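Local coordinates for Low molecular weight phosphotyrosine phosphatase family protein (Streptococcus pyogenes, PDB 5GOT) that probably removes phosphate from phosphotyrosine residues of proteins, as a low molecular weight protein tyrosine phosphatase, at residues 24-27 and 28-32; 45-48 and 49-53; 107-110 and 111-115. One frame throughout, in Å; residues are numbered along the deposited sequence.

Contact 1. Residues 24-27 and 28-32; sequences SIVS and SDVMM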
# COMPACT_ATOMS: atom_id res chain seq x y z
N SER A 24 8.30 6.00 -4.83
CA SER A 24 8.84 6.83 -5.90
C SER A 24 8.62 8.31 -5.67
O SER A 24 9.19 9.12 -6.41
CB SER A 24 8.23 6.42 -7.25
OG SER A 24 6.94 6.98 -7.45
N ILE A 25 7.81 8.70 -4.68
CA ILE A 25 7.50 10.11 -4.46
C ILE A 25 7.96 10.61 -3.10
O ILE A 25 7.81 11.80 -2.82
CB ILE A 25 6.00 10.41 -4.66
CG1 ILE A 25 5.13 9.65 -3.65
CG2 ILE A 25 5.57 10.09 -6.10
CD1 ILE A 25 3.71 10.18 -3.57
N VAL A 26 8.54 9.76 -2.26
CA VAL A 26 9.06 10.21 -0.97
C VAL A 26 10.26 9.35 -0.59
O VAL A 26 10.31 8.15 -0.89
CB VAL A 26 7.95 10.18 0.11
CG1 VAL A 26 7.41 8.79 0.31
CG2 VAL A 26 8.47 10.73 1.41
N SER A 27 11.24 9.97 0.08
CA SER A 27 12.53 9.35 0.33
C SER A 27 12.47 8.36 1.49
O SER A 27 11.79 8.60 2.49
CB SER A 27 13.60 10.40 0.66
OG SER A 27 13.94 11.17 -0.48
N SER A 28 13.21 7.26 1.33
CA SER A 28 13.42 6.28 2.39
C SER A 28 13.89 6.90 3.70
O SER A 28 13.72 6.29 4.77
CB SER A 28 14.44 5.25 1.88
OG SER A 28 14.95 4.46 2.93
N ASP A 29 14.45 8.11 3.66
CA ASP A 29 14.97 8.76 4.86
C ASP A 29 13.88 9.43 5.68
O ASP A 29 14.09 9.67 6.88
CB ASP A 29 16.04 9.79 4.47
CG ASP A 29 17.26 9.16 3.81
OD1 ASP A 29 17.74 8.11 4.30
OD2 ASP A 29 17.74 9.71 2.79
N VAL A 30 12.73 9.72 5.09
CA VAL A 30 11.66 10.39 5.81
C VAL A 30 10.38 9.55 5.91
O VAL A 30 9.53 9.85 6.77
CB VAL A 30 11.36 11.78 5.20
CG1 VAL A 30 10.60 11.65 3.91
CG2 VAL A 30 10.65 12.69 6.18
N MET A 31 10.22 8.49 5.12
CA MET A 31 9.08 7.59 5.29
C MET A 31 9.50 6.16 5.01
O MET A 31 10.16 5.88 4.00
CB MET A 31 7.90 7.99 4.39
CG MET A 31 6.61 7.26 4.73
SD MET A 31 5.26 7.62 3.59
CE MET A 31 4.97 9.36 3.88
N MET A 32 9.11 5.25 5.89
CA MET A 32 9.38 3.83 5.72
C MET A 32 8.11 3.16 5.23
O MET A 32 7.05 3.31 5.85
CB MET A 32 9.87 3.21 7.04
CG MET A 32 10.28 1.75 6.97
SD MET A 32 8.97 0.63 7.51
CE MET A 32 9.92 -0.74 8.16
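The carbonyl of S27 is gripped by two successive backbone amides, V30 N and M31 N, where the chain folds back through S28 and D29. V30 N approaches S27 O from above the carbonyl plane, 52° out of it, at 3.0 Å. M31 N reaches the same S27 O at 3.1 Å, almost straight ahead of the carbonyl with a C=O...N angle of 166°. One oxygen thus accepts an i+3 and an i+4 bond, the pattern of a single helical turn. S27, S28 and D29 lie at the exposed outside of the turn, a place suited to small or charged polar side chains.

This turn completes a beta-alpha-beta crossover: strand 2-8 leads to helix 14-23, and the loop after the helix feeds strand 31-37, which lies parallel beside 2-8. M32 already has backbone hydrogen bonds with K2 and V4.

Under the turn the side chains are apolar. The two methyls of V26 divide the work. CG2, anti to the backbone N, presses on V30 CG1 at 3.4 Å, tighter than usual van der Waals contact. CG1 meets M31 SD at 4.1 Å, and M31 CB lies near both methyls. Because CG of M31 is also anti to its N (chi1 -168°), the thioether runs along the V26 side of the turn, crossing the valine at about a right angle. Branched V26 can therefore touch two neighbours, while unbranched M31 reaches past it with CB and SD. Y145 of helix 143-148 touches V26 and V30, and V26 also touches L137 of helix 122-140.

Contact 2. Residues 45-48 and 49-53; sequences NPIH and SGTQS
H48 and S49 meet at the start of helix 49-57, where H48 is the N-cap. S49 OG lies 3.6 Å from H48 CE1, and serine suits this exposed first turn. G50 N, the capped amide, donates to H48 ND1 at 2.9 Å, coming in near the ring edge but tilted 18° from its plane. With CG anti to the H48 backbone N (chi1 -172°), the imidazole is brought over the helix start, and the ring also meets that of F122. T51 turns inward, its CB 3.6 Å from I47 CG2, the two side chains crossing at about a right angle; its OG1 bonds to C13 O, probably in the phosphate-binding P-loop of the family. Q52 binds twice: its backbone N donates to H48 O at 3.0 Å in an i to i+4 helical bond, and its NE2 reaches I47 O at 2.9 Å, nearly straight, with the oxygen in the plane of the glutamine amide though the donor is tilted from the carbonyl plane. Y62 OH pairs with Q52 OE1, so both ends of the amide are held. Acceptance at H48 ND1 implies that this nitrogen carries no proton, so the ring is probably neutral with its proton on NE2.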
# COMPACT_ATOMS: atom_id res chain seq x y z
N ASN A 45 4.47 -15.59 -3.09
CA ASN A 45 4.42 -15.36 -4.52
C ASN A 45 4.87 -13.94 -4.87
O ASN A 45 4.67 -13.01 -4.09
CB ASN A 45 3.02 -15.61 -5.05
CG ASN A 45 2.59 -17.04 -4.87
OD1 ASN A 45 3.44 -17.93 -4.78
ND2 ASN A 45 1.28 -17.27 -4.79
N PRO A 46 5.49 -13.74 -6.02
CA PRO A 46 5.99 -12.41 -6.37
C PRO A 46 4.85 -11.48 -6.75
O PRO A 46 3.68 -11.86 -6.84
CB PRO A 46 6.92 -12.68 -7.55
CG PRO A 46 6.39 -13.93 -8.15
CD PRO A 46 5.87 -14.76 -7.02
N ILE A 47 5.22 -10.22 -6.98
CA ILE A 47 4.25 -9.24 -7.47
C ILE A 47 3.59 -9.79 -8.72
O ILE A 47 4.24 -10.36 -9.60
CB ILE A 47 4.94 -7.90 -7.74
CG1 ILE A 47 5.55 -7.35 -6.44
CG2 ILE A 47 3.95 -6.91 -8.31
CD1 ILE A 47 6.53 -6.23 -6.66
N HIS A 48 2.27 -9.63 -8.80
CA HIS A 48 1.49 -10.07 -9.95
C HIS A 48 1.98 -9.40 -11.23
O HIS A 48 2.45 -8.26 -11.22
CB HIS A 48 0.02 -9.77 -9.67
CG HIS A 48 -0.94 -10.33 -10.67
ND1 HIS A 48 -1.17 -9.75 -11.90
CD2 HIS A 48 -1.78 -11.39 -10.60
CE1 HIS A 48 -2.08 -10.44 -12.55
NE2 HIS A 48 -2.47 -11.44 -11.79
N SER A 49 1.88 -10.13 -12.35
CA SER A 49 2.39 -9.63 -13.62
C SER A 49 1.77 -8.29 -14.00
O SER A 49 2.43 -7.44 -14.60
CB SER A 49 2.14 -10.65 -14.74
OG SER A 49 0.77 -11.02 -14.75
N GLY A 50 0.49 -8.09 -13.66
CA GLY A 50 -0.17 -6.85 -14.03
C GLY A 50 0.41 -5.64 -13.32
O GLY A 50 0.51 -4.55 -13.90
N THR A 51 0.76 -5.80 -12.04
CA THR A 51 1.41 -4.71 -11.32
C THR A 51 2.85 -4.52 -11.80
O THR A 51 3.30 -3.38 -12.01
CB THR A 51 1.35 -4.97 -9.81
OG1 THR A 51 -0.03 -4.92 -9.40
CG2 THR A 51 2.12 -3.89 -9.02
N GLN A 52 3.58 -5.61 -12.02
CA GLN A 52 4.94 -5.49 -12.55
C GLN A 52 4.94 -4.75 -13.88
O GLN A 52 5.71 -3.80 -14.09
CB GLN A 52 5.58 -6.87 -12.69
CG GLN A 52 5.83 -7.58 -11.37
CD GLN A 52 6.96 -8.60 -11.46
OE1 GLN A 52 8.02 -8.32 -12.01
NE2 GLN A 52 6.73 -9.79 -10.93
N SER A 53 4.05 -5.16 -14.79
CA SER A 53 3.98 -4.51 -16.10
C SER A 53 3.67 -3.03 -15.97
O SER A 53 4.29 -2.19 -16.64
CB SER A 53 2.92 -5.20 -16.96
OG SER A 53 2.77 -4.51 -18.19

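Contact 3. Residues 107-110 and 111-115; sequences LFRE and GGVPD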
# COMPACT_ATOMS: atom_id res chain seq x y z
N LEU A 107 -8.50 3.62 5.28
CA LEU A 107 -8.85 3.27 3.91
C LEU A 107 -8.01 4.09 2.94
O LEU A 107 -7.91 5.31 3.07
CB LEU A 107 -10.34 3.52 3.66
CG LEU A 107 -10.85 3.16 2.26
CD1 LEU A 107 -10.71 1.67 2.03
CD2 LEU A 107 -12.31 3.59 2.13
N PHE A 108 -7.42 3.41 1.95
CA PHE A 108 -6.52 4.08 1.01
C PHE A 108 -7.16 5.29 0.34
O PHE A 108 -6.51 6.33 0.19
CB PHE A 108 -6.03 3.09 -0.06
CG PHE A 108 -5.07 3.69 -1.04
CD1 PHE A 108 -3.72 3.78 -0.74
CD2 PHE A 108 -5.52 4.15 -2.28
CE1 PHE A 108 -2.83 4.34 -1.64
CE2 PHE A 108 -4.64 4.69 -3.19
CZ PHE A 108 -3.29 4.80 -2.87
N ARG A 109 -8.41 5.17 -0.10
CA ARG A 109 -9.11 6.29 -0.70
C ARG A 109 -10.60 6.06 -0.55
O ARG A 109 -11.08 4.93 -0.67
CB ARG A 109 -8.72 6.48 -2.18
CG ARG A 109 -9.28 5.43 -3.13
CD ARG A 109 -8.84 5.67 -4.59
NE ARG A 109 -9.30 6.96 -5.13
CZ ARG A 109 -10.48 7.15 -5.71
NH1 ARG A 109 -11.34 6.15 -5.83
NH2 ARG A 109 -10.80 8.35 -6.18
N GLU A 110 -11.34 7.13 -0.26
CA GLU A 110 -12.78 7.00 -0.10
C GLU A 110 -13.42 6.50 -1.39
O GLU A 110 -13.06 6.93 -2.49
CB GLU A 110 -13.37 8.35 0.32
CG GLU A 110 -12.92 8.76 1.72
CD GLU A 110 -13.36 7.76 2.77
OE1 GLU A 110 -14.59 7.54 2.90
OE2 GLU A 110 -12.50 7.16 3.45
N GLY A 111 -14.34 5.55 -1.25
CA GLY A 111 -14.87 4.81 -2.39
C GLY A 111 -14.06 3.58 -2.76
O GLY A 111 -14.63 2.53 -3.11
N GLY A 112 -12.74 3.70 -2.75
CA GLY A 112 -11.85 2.56 -2.84
C GLY A 112 -11.10 2.52 -4.16
O GLY A 112 -11.26 3.37 -5.03
N VAL A 113 -10.25 1.51 -4.27
CA VAL A 113 -9.49 1.24 -5.49
C VAL A 113 -10.08 -0.02 -6.12
O VAL A 113 -10.08 -1.08 -5.48
CB VAL A 113 -8.00 1.07 -5.19
CG1 VAL A 113 -7.25 0.74 -6.44
CG2 VAL A 113 -7.45 2.35 -4.58
N PRO A 114 -10.60 0.06 -7.35
CA PRO A 114 -11.13 -1.15 -8.00
C PRO A 114 -10.09 -2.26 -8.00
O PRO A 114 -8.90 -2.02 -8.17
CB PRO A 114 -11.47 -0.67 -9.41
CG PRO A 114 -11.68 0.81 -9.26
CD PRO A 114 -10.71 1.25 -8.20
N ASP A 115 -10.56 -3.47 -7.76
CA ASP A 115 -9.72 -4.64 -7.60
C ASP A 115 -9.38 -5.20 -8.98
O ASP A 115 -10.26 -5.76 -9.65
CB ASP A 115 -10.45 -5.67 -6.74
CG ASP A 115 -9.57 -6.85 -6.37
OD1 ASP A 115 -8.42 -6.93 -6.84
OD2 ASP A 115 -10.05 -7.71 -5.60
O HOH W 1 -15.77 4.60 1.45
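R109 and G112 are the ends of a type II beta turn, in the loop between strand 105-107 and helix 116-119, before the Asp-Pro segment that borders the active site in this family. The turn is bridged by a side chain: R109 NH1 donates to G112 O at 2.9 Å, with an N-H...O angle of 160° and the oxygen exactly in the guanidinium plane. A bend at chi3 (-61°) folds the arginine tip back to the carbonyl. Arginine suits the place, having both a long aliphatic stem and an in-plane donor.

One methyl of V113, CG2, touches two neighbours, F108 CD2 at 3.5 Å and R109 CD at 3.6 Å. G111, at phi 87°, has no side chain to strike E110 O, which suits the third position of the turn. G112 too has backbone angles at which a side chain would jam against the preceding carbonyl.

Farther out, F108 is positioned by W136 of helix 122-140, whose indole NE1 bonds to F108 O and whose ring meets the phenyl ring. V113 O is bonded to R14 NH1, and L128 of helix 122-140 touches R109. D115 OD1 caps W117 N at the next helix. On the exposed outside of the turn, a water accepts from G111 N at 3.2 Å and donates weakly to E110 OE1, 3.5 Å from the water oxygen.

Following the chain from the N terminus, the three contacts come in series; none nests within or crosses another. Contacts 1 and 3 close tight turns, and contact 2 caps a helix start. Contact 1 closes the bend between helix 14-23 and strand 31-37, an outermost strand of the parallel sheet. After that strand, contact 2 starts helix 49-57, and its residues touch helix 14-23 and the loop that precedes that helix. Contact 3 follows strand 105-107, the other outermost strand, and leads to helix 116-119. Contacts 1 and 3 sit on opposite sides of the chain's centre, their own centres about 22 Å apart, yet helix 122-140 touches side chains of all three contacts. No two contacts touch directly.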